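Aminoglycoside phosphotransferase (Alicyclobacillus acidocaldarius subsp. acidocaldarius, PDB 4PDY) probably transfers a phosphate group to a small-molecule acceptor, as members of the kinase-like aminoglycoside phosphotransferase family generally do, its own substrate being unestablished. Local coordinates at residues T83-R87 with Q238-I242; Q114-F118 with V226-N230; E122-T127 with Y233-V239. One frame throughout, in Å; residues are numbered along the deposited sequence. Where two conformers were deposited one is given.

Interaction 1: residues T83-R87 with Q238-I242; sequences TKFAR and QVVLI
Lys-84 lays its chain over the backbone carbonyl of Val-239 before reaching water beside Gln-238. Its CB begins 3.4 Å from Val-239 O, and a bend at the second torsion (chi2 -70°) keeps the chain curled round that oxygen. CG passes a little farther off, and CD returns to 3.5 Å from Val-239 O, an atom that also accepts a hydrogen bond from Thr-130 OG1. CE then meets the Gln-238 amide, 3.6 Å from NE2, the two chains crossing at about a right angle. A last bend turns NZ to Gln-133 OE1 and to two waters that accept from it, one also from Val-239 N, the other also from Gln-238 NE2. Lysine suits this place because its flexible aliphatic stem can run past a carbonyl and an amide while the ammonium end collects these three acceptors.

The backbones make a single beta bridge, between Phe-85 and Leu-241, so the loop ahead of strand 88-89 docks on strand 239-241, an outermost strand of its small antiparallel sheet. In this kinase-like fold that links the loop following helix 64-79 to the sheet from whose end Ile-242 reaches the pocket of the bound histidine.

Leu-241 N donates to Lys-84 O at 2.9 Å (161° at the hydrogen). Lys-84 is the centre of an inverse gamma turn, a bend that probably helps turn this carbonyl to the strand. The bond from Ala-86 N to Leu-241 O is weak at 3.4 Å. Val-240 CG1 packs on the backbone of Phe-85, nearest its C and N, and Ala-86, small enough for a close approach, sets CB 3.8 Å from Ile-242 CG2.

Interaction 2: residues Q114-F118 with V226-N230; sequences QPANF and VIPSN
Phe-118 and Pro-228 meet ring to ring, the proline CG standing over one face of the aromatic ring, 4.3 Å from its centroid and displaced toward the rim. This is a CH-pi contact, to which proline is suited because the C-H bonds of its ring are somewhat polarised and its shape is rigid. Pro-228 CD reaches the same rim, 3.8 Å from Phe-118 CE2. At the edge of the phenyl ring, near its plane, lies Val-226 O, while Val-226 CG1 packs on Phe-118 CZ at 4.1 Å. The phenylalanine thus offers its face to the proline and its edge to a carbonyl oxygen, the side where its C-H dipoles are favourable.

Pro-228 also presses on the backbone of the other segment. Its CB is 3.3 Å from Ala-116 O and touches Pro-115 CB, and Pro-115 CA comes close to Pro-228 O. The same oxygen receives only a weak hydrogen bond from Ala-116 N, 3.4 Å long and bent.

Farther out, each side is fixed by its neighbours. Phe-118 CG lies anti to its own carbonyl carbon (chi1 -71°), bringing the ring among Ser-263, Arg-266 and Thr-127 as well. The 3-10 turn holding Pro-228 is closed by Asn-230 N donating to Ile-227 O at 2.9 Å, and Asn-230 ND2 reaches back to Asp-225 O. Pro-115 also borders the bound histidine. The run from His-223 through Asp-225 to Asn-230 matches the HxDxxxxN signature of this family, so Pro-228 probably sits within the equivalent of the kinase catalytic loop, packed here against strand 114-115 and the segment that follows it.

Interaction 3: residues E122-T127 with Y233-V239; sequences EHVAQT and YTPQHQV
Tyr-233 lies flat on the imidazole of His-123, the two rings stacked face to face with centroids 3.8 Å apart and planes only 8° from parallel. The tyrosine CB hangs over the same imidazole face, so the histidine is covered by both the ring and its stem. Tyr-233 has CG anti to the backbone N (chi1 -170°), which carries the ring out from the end of strand 231-233 to the first turns of helix 121-137. On the buried side, Val-239 CG2 packs 3.5 Å from Thr-127 OG1. That hydroxyl donates to His-123 O at 2.8 Å, and Thr-127 N reaches the same oxygen from the opposite face of the carbonyl. Threonine suits the spot: its hydroxyl is satisfied within the helix while the residue still packs against the valine.

Toward solvent the fit is looser and more polar. Tyr-233 OH donates to Glu-122 OE2 at 2.6 Å, using the anti lone pair of a carboxylate turned 90° from the ring at whose edge it lies. Gln-126, bent at its second torsion, rests CG 3.4 Å from His-237 O, the carbonyl of the residue that ends the type I turn between strands 231-233 and 239-241. Its OE1 and its backbone O both accept from the water that Val-239 N also holds.

A leucine in place of Tyr-233 would probably leave the His-123 face without its stacking partner and Glu-122 OE2 without its donor. Because His-123 ND1 accepts from Asn-117 N, the ring is consistent with a neutral imidazole carrying its proton on NE2, whereas the short bond at the rim is likely to favour an ionised Glu-122.

Overall arrangement
From the N terminus, residues 83-87 have the most distant partner along the chain: interaction 1 closes a loop of about 150 residues when the chain returns at 238-242. Nested inside it is interaction 2, between 114-118 and 226-230. Helix 121-137 follows directly on strand 114-115, and its 122-127 turns meet 233-239, so interactions 2 and 3 cross along the chain, while 1 and 3 finish on the same stretch, sharing Gln-238 and Val-239. The small antiparallel sheet of strands 114-115, 231-233 and 239-241 unites them: interaction 1 brings the loop before strand 88-89 to one margin, interaction 2 packs the loop before strand 231-233 against the other, and interaction 3 lays the helix against it.

Interaction 1: residues T83-R87 with Q238-I242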
# COMPACT_ATOMS: atom_id res chain seq x y z
N THR A 83 5.79 15.40 -9.67
CA THR A 83 4.57 15.73 -10.42
C THR A 83 3.45 14.71 -10.21
O THR A 83 2.32 14.96 -10.63
CB THR A 83 4.82 15.75 -11.95
OG1 THR A 83 5.08 14.39 -12.41
CG2 THR A 83 5.97 16.64 -12.29
N LYS A 84 3.73 13.60 -9.54
CA LYS A 84 2.87 12.42 -9.64
C LYS A 84 1.81 12.35 -8.56
O LYS A 84 1.68 11.34 -7.85
CB LYS A 84 3.71 11.13 -9.64
CG LYS A 84 4.84 11.11 -10.66
CD LYS A 84 4.32 11.02 -12.09
CE LYS A 84 5.44 11.04 -13.10
NZ LYS A 84 6.44 9.94 -12.99
N PHE A 85 1.04 13.43 -8.45
CA PHE A 85 -0.01 13.51 -7.44
C PHE A 85 -1.14 14.40 -7.93
O PHE A 85 -0.92 15.35 -8.69
CB PHE A 85 0.52 14.00 -6.09
CG PHE A 85 0.98 15.42 -6.09
CD1 PHE A 85 2.19 15.79 -6.67
CD2 PHE A 85 0.24 16.39 -5.45
CE1 PHE A 85 2.59 17.10 -6.67
CE2 PHE A 85 0.66 17.71 -5.42
CZ PHE A 85 1.84 18.06 -6.03
N ALA A 86 -2.33 14.10 -7.43
CA ALA A 86 -3.50 14.93 -7.70
C ALA A 86 -3.39 16.23 -6.92
O ALA A 86 -3.09 16.25 -5.73
CB ALA A 86 -4.77 14.21 -7.33
N ARG A 87 -3.63 17.33 -7.58
CA ARG A 87 -3.44 18.64 -7.03
C ARG A 87 -4.61 19.13 -6.19
O ARG A 87 -5.77 19.12 -6.65
CB ARG A 87 -3.14 19.65 -8.13
CG ARG A 87 -2.02 19.24 -9.05
CD ARG A 87 -0.73 18.87 -8.31
NE ARG A 87 0.14 18.04 -9.17
CZ ARG A 87 1.02 18.51 -10.04
NH1 ARG A 87 1.67 17.66 -10.82
NH2 ARG A 87 1.23 19.81 -10.19
N GLN A 238 1.96 7.32 -17.21
CA GLN A 238 2.58 7.51 -15.91
C GLN A 238 1.60 7.08 -14.85
O GLN A 238 0.43 6.85 -15.12
CB GLN A 238 2.92 8.98 -15.71
CG GLN A 238 3.87 9.53 -16.75
CD GLN A 238 3.94 11.04 -16.71
OE1 GLN A 238 2.92 11.73 -16.72
NE2 GLN A 238 5.16 11.57 -16.65
N VAL A 239 2.10 6.94 -13.63
CA VAL A 239 1.22 6.70 -12.51
C VAL A 239 1.16 7.92 -11.60
O VAL A 239 2.20 8.43 -11.15
CB VAL A 239 1.62 5.43 -11.73
CG1 VAL A 239 0.93 5.37 -10.37
CG2 VAL A 239 1.31 4.20 -12.54
N VAL A 240 -0.05 8.34 -11.30
CA VAL A 240 -0.31 9.45 -10.41
C VAL A 240 -0.92 8.89 -9.14
O VAL A 240 -1.89 8.14 -9.19
CB VAL A 240 -1.24 10.49 -11.09
CG1 VAL A 240 -1.63 11.57 -10.11
CG2 VAL A 240 -0.56 11.10 -12.30
N LEU A 241 -0.31 9.24 -8.02
CA LEU A 241 -0.82 8.79 -6.74
C LEU A 241 -1.93 9.69 -6.22
O LEU A 241 -1.88 10.90 -6.36
CB LEU A 241 0.29 8.75 -5.70
CG LEU A 241 1.39 7.73 -5.95
CD1 LEU A 241 2.56 8.01 -5.02
CD2 LEU A 241 0.91 6.31 -5.76
N ILE A 242 -2.89 9.05 -5.58
CA ILE A 242 -3.88 9.76 -4.78
C ILE A 242 -3.94 9.13 -3.38
O ILE A 242 -3.39 8.04 -3.15
CB ILE A 242 -5.26 9.79 -5.45
CG1 ILE A 242 -5.79 8.38 -5.54
CG2 ILE A 242 -5.16 10.43 -6.84
CD1 ILE A 242 -7.23 8.32 -6.00
O HOH W 1 3.59 13.95 -14.53
O HOH W 2 5.13 7.25 -13.36
O HOH W 3 7.27 9.92 -15.74

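Interaction 2: residues Q114-F118 with V226-N230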
# COMPACT_ATOMS: atom_id res chain seq x y z
N GLN A 114 -6.74 4.93 -15.16
CA GLN A 114 -7.34 3.71 -14.71
C GLN A 114 -6.54 3.20 -13.53
O GLN A 114 -5.34 3.45 -13.45
CB GLN A 114 -7.30 2.67 -15.81
CG GLN A 114 -5.89 2.23 -16.12
CD GLN A 114 -5.80 1.47 -17.42
OE1 GLN A 114 -5.45 2.03 -18.46
NE2 GLN A 114 -6.16 0.20 -17.38
N PRO A 115 -7.19 2.46 -12.63
CA PRO A 115 -6.46 1.88 -11.51
C PRO A 115 -5.37 0.98 -12.09
O PRO A 115 -5.63 0.24 -13.04
CB PRO A 115 -7.55 1.08 -10.77
CG PRO A 115 -8.59 0.81 -11.81
CD PRO A 115 -8.60 2.02 -12.67
N ALA A 116 -4.16 1.08 -11.57
CA ALA A 116 -3.04 0.32 -12.12
C ALA A 116 -3.33 -1.17 -12.09
O ALA A 116 -3.88 -1.70 -11.13
CB ALA A 116 -1.76 0.60 -11.35
N ASN A 117 -2.94 -1.84 -13.16
CA ASN A 117 -3.04 -3.26 -13.28
C ASN A 117 -1.69 -3.83 -12.84
O ASN A 117 -0.74 -3.82 -13.59
CB ASN A 117 -3.33 -3.63 -14.73
CG ASN A 117 -3.50 -5.11 -14.92
OD1 ASN A 117 -3.10 -5.92 -14.07
ND2 ASN A 117 -4.09 -5.48 -16.05
N PHE A 118 -1.65 -4.31 -11.61
CA PHE A 118 -0.41 -4.79 -11.04
C PHE A 118 0.03 -6.14 -11.62
O PHE A 118 1.08 -6.66 -11.25
CB PHE A 118 -0.51 -4.86 -9.50
CG PHE A 118 -0.53 -3.52 -8.78
CD1 PHE A 118 -0.14 -2.33 -9.38
CD2 PHE A 118 -0.85 -3.48 -7.43
CE1 PHE A 118 -0.12 -1.14 -8.67
CE2 PHE A 118 -0.82 -2.30 -6.71
CZ PHE A 118 -0.48 -1.12 -7.33
N VAL A 226 -0.58 1.47 -1.18
CA VAL A 226 -0.26 1.14 -2.55
C VAL A 226 -1.18 0.05 -3.05
O VAL A 226 -0.84 -1.13 -3.07
CB VAL A 226 1.22 0.74 -2.68
CG1 VAL A 226 1.58 0.46 -4.13
CG2 VAL A 226 2.11 1.84 -2.09
N ILE A 227 -2.37 0.50 -3.45
CA ILE A 227 -3.41 -0.35 -3.99
C ILE A 227 -3.80 0.24 -5.34
O ILE A 227 -3.61 1.42 -5.55
CB ILE A 227 -4.61 -0.44 -3.02
CG1 ILE A 227 -5.24 0.93 -2.74
CG2 ILE A 227 -4.15 -1.12 -1.73
CD1 ILE A 227 -6.50 0.88 -1.90
N PRO A 228 -4.37 -0.57 -6.23
CA PRO A 228 -4.64 -0.06 -7.59
C PRO A 228 -5.48 1.20 -7.64
O PRO A 228 -5.19 2.08 -8.44
CB PRO A 228 -5.38 -1.22 -8.25
CG PRO A 228 -4.74 -2.41 -7.61
CD PRO A 228 -4.58 -2.02 -6.16
N SER A 229 -6.48 1.29 -6.79
CA SER A 229 -7.34 2.47 -6.82
C SER A 229 -6.65 3.77 -6.41
O SER A 229 -7.21 4.83 -6.67
CB SER A 229 -8.60 2.26 -5.99
OG SER A 229 -8.31 1.93 -4.66
N ASN A 230 -5.46 3.70 -5.77
CA ASN A 230 -4.70 4.90 -5.46
C ASN A 230 -3.54 5.17 -6.42
O ASN A 230 -2.84 6.17 -6.25
CB ASN A 230 -4.13 4.80 -4.04
CG ASN A 230 -5.20 4.88 -2.98
OD1 ASN A 230 -6.30 5.41 -3.21
ND2 ASN A 230 -4.87 4.38 -1.78

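Interaction 3: residues E122-T127 with Y233-V239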
# COMPACT_ATOMS: atom_id res chain seq x y z
N GLU A 122 4.43 -2.99 -17.23
CA GLU A 122 4.45 -1.57 -17.50
C GLU A 122 3.81 -0.76 -16.37
O GLU A 122 4.27 0.34 -16.02
CB GLU A 122 3.71 -1.33 -18.83
CG GLU A 122 3.32 0.10 -19.13
CD GLU A 122 4.49 1.07 -19.20
OE1 GLU A 122 5.66 0.60 -19.27
OE2 GLU A 122 4.24 2.31 -19.16
N HIS A 123 2.69 -1.25 -15.85
CA HIS A 123 1.97 -0.54 -14.81
C HIS A 123 2.74 -0.62 -13.48
O HIS A 123 2.81 0.35 -12.75
CB HIS A 123 0.57 -1.11 -14.62
CG HIS A 123 -0.37 -0.76 -15.72
ND1 HIS A 123 -1.71 -0.56 -15.50
CD2 HIS A 123 -0.17 -0.59 -17.05
CE1 HIS A 123 -2.30 -0.28 -16.64
NE2 HIS A 123 -1.40 -0.30 -17.60
N VAL A 124 3.31 -1.78 -13.22
CA VAL A 124 4.17 -1.93 -12.03
C VAL A 124 5.40 -1.02 -12.12
O VAL A 124 5.77 -0.33 -11.16
CB VAL A 124 4.59 -3.39 -11.86
CG1 VAL A 124 5.58 -3.51 -10.71
CG2 VAL A 124 3.40 -4.27 -11.56
N ALA A 125 5.98 -0.96 -13.32
CA ALA A 125 7.15 -0.13 -13.56
C ALA A 125 6.85 1.32 -13.19
O ALA A 125 7.62 2.01 -12.53
CB ALA A 125 7.55 -0.20 -15.04
N GLN A 126 5.73 1.83 -13.72
CA GLN A 126 5.39 3.23 -13.51
C GLN A 126 4.96 3.54 -12.07
O GLN A 126 5.23 4.63 -11.59
CB GLN A 126 4.36 3.72 -14.55
CG GLN A 126 4.97 3.81 -15.95
CD GLN A 126 6.21 4.69 -15.99
OE1 GLN A 126 6.21 5.80 -15.47
NE2 GLN A 126 7.30 4.16 -16.55
N THR A 127 4.27 2.59 -11.44
CA THR A 127 3.95 2.73 -10.01
C THR A 127 5.24 2.81 -9.16
O THR A 127 5.36 3.69 -8.35
CB THR A 127 3.03 1.59 -9.54
OG1 THR A 127 1.85 1.55 -10.37
CG2 THR A 127 2.61 1.78 -8.10
N TYR A 233 -2.96 4.90 -13.52
CA TYR A 233 -2.16 4.82 -14.75
C TYR A 233 -2.88 5.68 -15.80
O TYR A 233 -4.06 5.44 -16.14
CB TYR A 233 -2.03 3.38 -15.22
CG TYR A 233 -1.05 3.20 -16.33
CD1 TYR A 233 0.30 2.98 -16.05
CD2 TYR A 233 -1.43 3.26 -17.66
CE1 TYR A 233 1.23 2.83 -17.05
CE2 TYR A 233 -0.53 3.13 -18.67
CZ TYR A 233 0.81 2.89 -18.38
OH TYR A 233 1.72 2.75 -19.39
N THR A 234 -2.19 6.71 -16.26
CA THR A 234 -2.82 7.78 -17.04
C THR A 234 -2.63 7.56 -18.54
O THR A 234 -1.80 6.74 -18.96
CB THR A 234 -2.18 9.15 -16.73
OG1 THR A 234 -0.86 9.17 -17.26
CG2 THR A 234 -2.17 9.45 -15.23
N PRO A 235 -3.37 8.30 -19.38
CA PRO A 235 -3.14 8.25 -20.82
C PRO A 235 -1.72 8.69 -21.26
O PRO A 235 -1.31 8.38 -22.38
CB PRO A 235 -4.23 9.18 -21.38
CG PRO A 235 -5.28 9.21 -20.33
CD PRO A 235 -4.56 9.09 -19.03
N GLN A 236 -0.98 9.39 -20.40
CA GLN A 236 0.43 9.68 -20.68
C GLN A 236 1.38 8.59 -20.15
O GLN A 236 2.60 8.74 -20.18
CB GLN A 236 0.85 11.07 -20.20
CG GLN A 236 0.37 12.22 -21.12
CD GLN A 236 1.18 12.43 -22.43
OE1 GLN A 236 2.44 12.58 -22.43
NE2 GLN A 236 0.46 12.50 -23.55
N HIS A 237 0.81 7.46 -19.75
CA HIS A 237 1.59 6.28 -19.36
C HIS A 237 2.50 6.56 -18.16
O HIS A 237 3.63 6.11 -18.09
CB HIS A 237 2.35 5.71 -20.55
CG HIS A 237 1.47 5.16 -21.62
ND1 HIS A 237 1.96 4.43 -22.67
CD2 HIS A 237 0.12 5.18 -21.77
CE1 HIS A 237 0.96 4.05 -23.45
NE2 HIS A 237 -0.17 4.49 -22.93
N GLN A 238 1.96 7.32 -17.21
CA GLN A 238 2.58 7.51 -15.91
C GLN A 238 1.60 7.08 -14.85
O GLN A 238 0.43 6.85 -15.12
CB GLN A 238 2.92 8.98 -15.71
CG GLN A 238 3.87 9.53 -16.75
CD GLN A 238 3.94 11.04 -16.71
OE1 GLN A 238 2.92 11.73 -16.72
NE2 GLN A 238 5.16 11.57 -16.65
N VAL A 239 2.10 6.94 -13.63
CA VAL A 239 1.22 6.70 -12.51
C VAL A 239 1.16 7.92 -11.60
O VAL A 239 2.20 8.43 -11.15
CB VAL A 239 1.62 5.43 -11.73
CG1 VAL A 239 0.93 5.37 -10.37
CG2 VAL A 239 1.31 4.20 -12.54
O HOH W 2 5.13 7.25 -13.36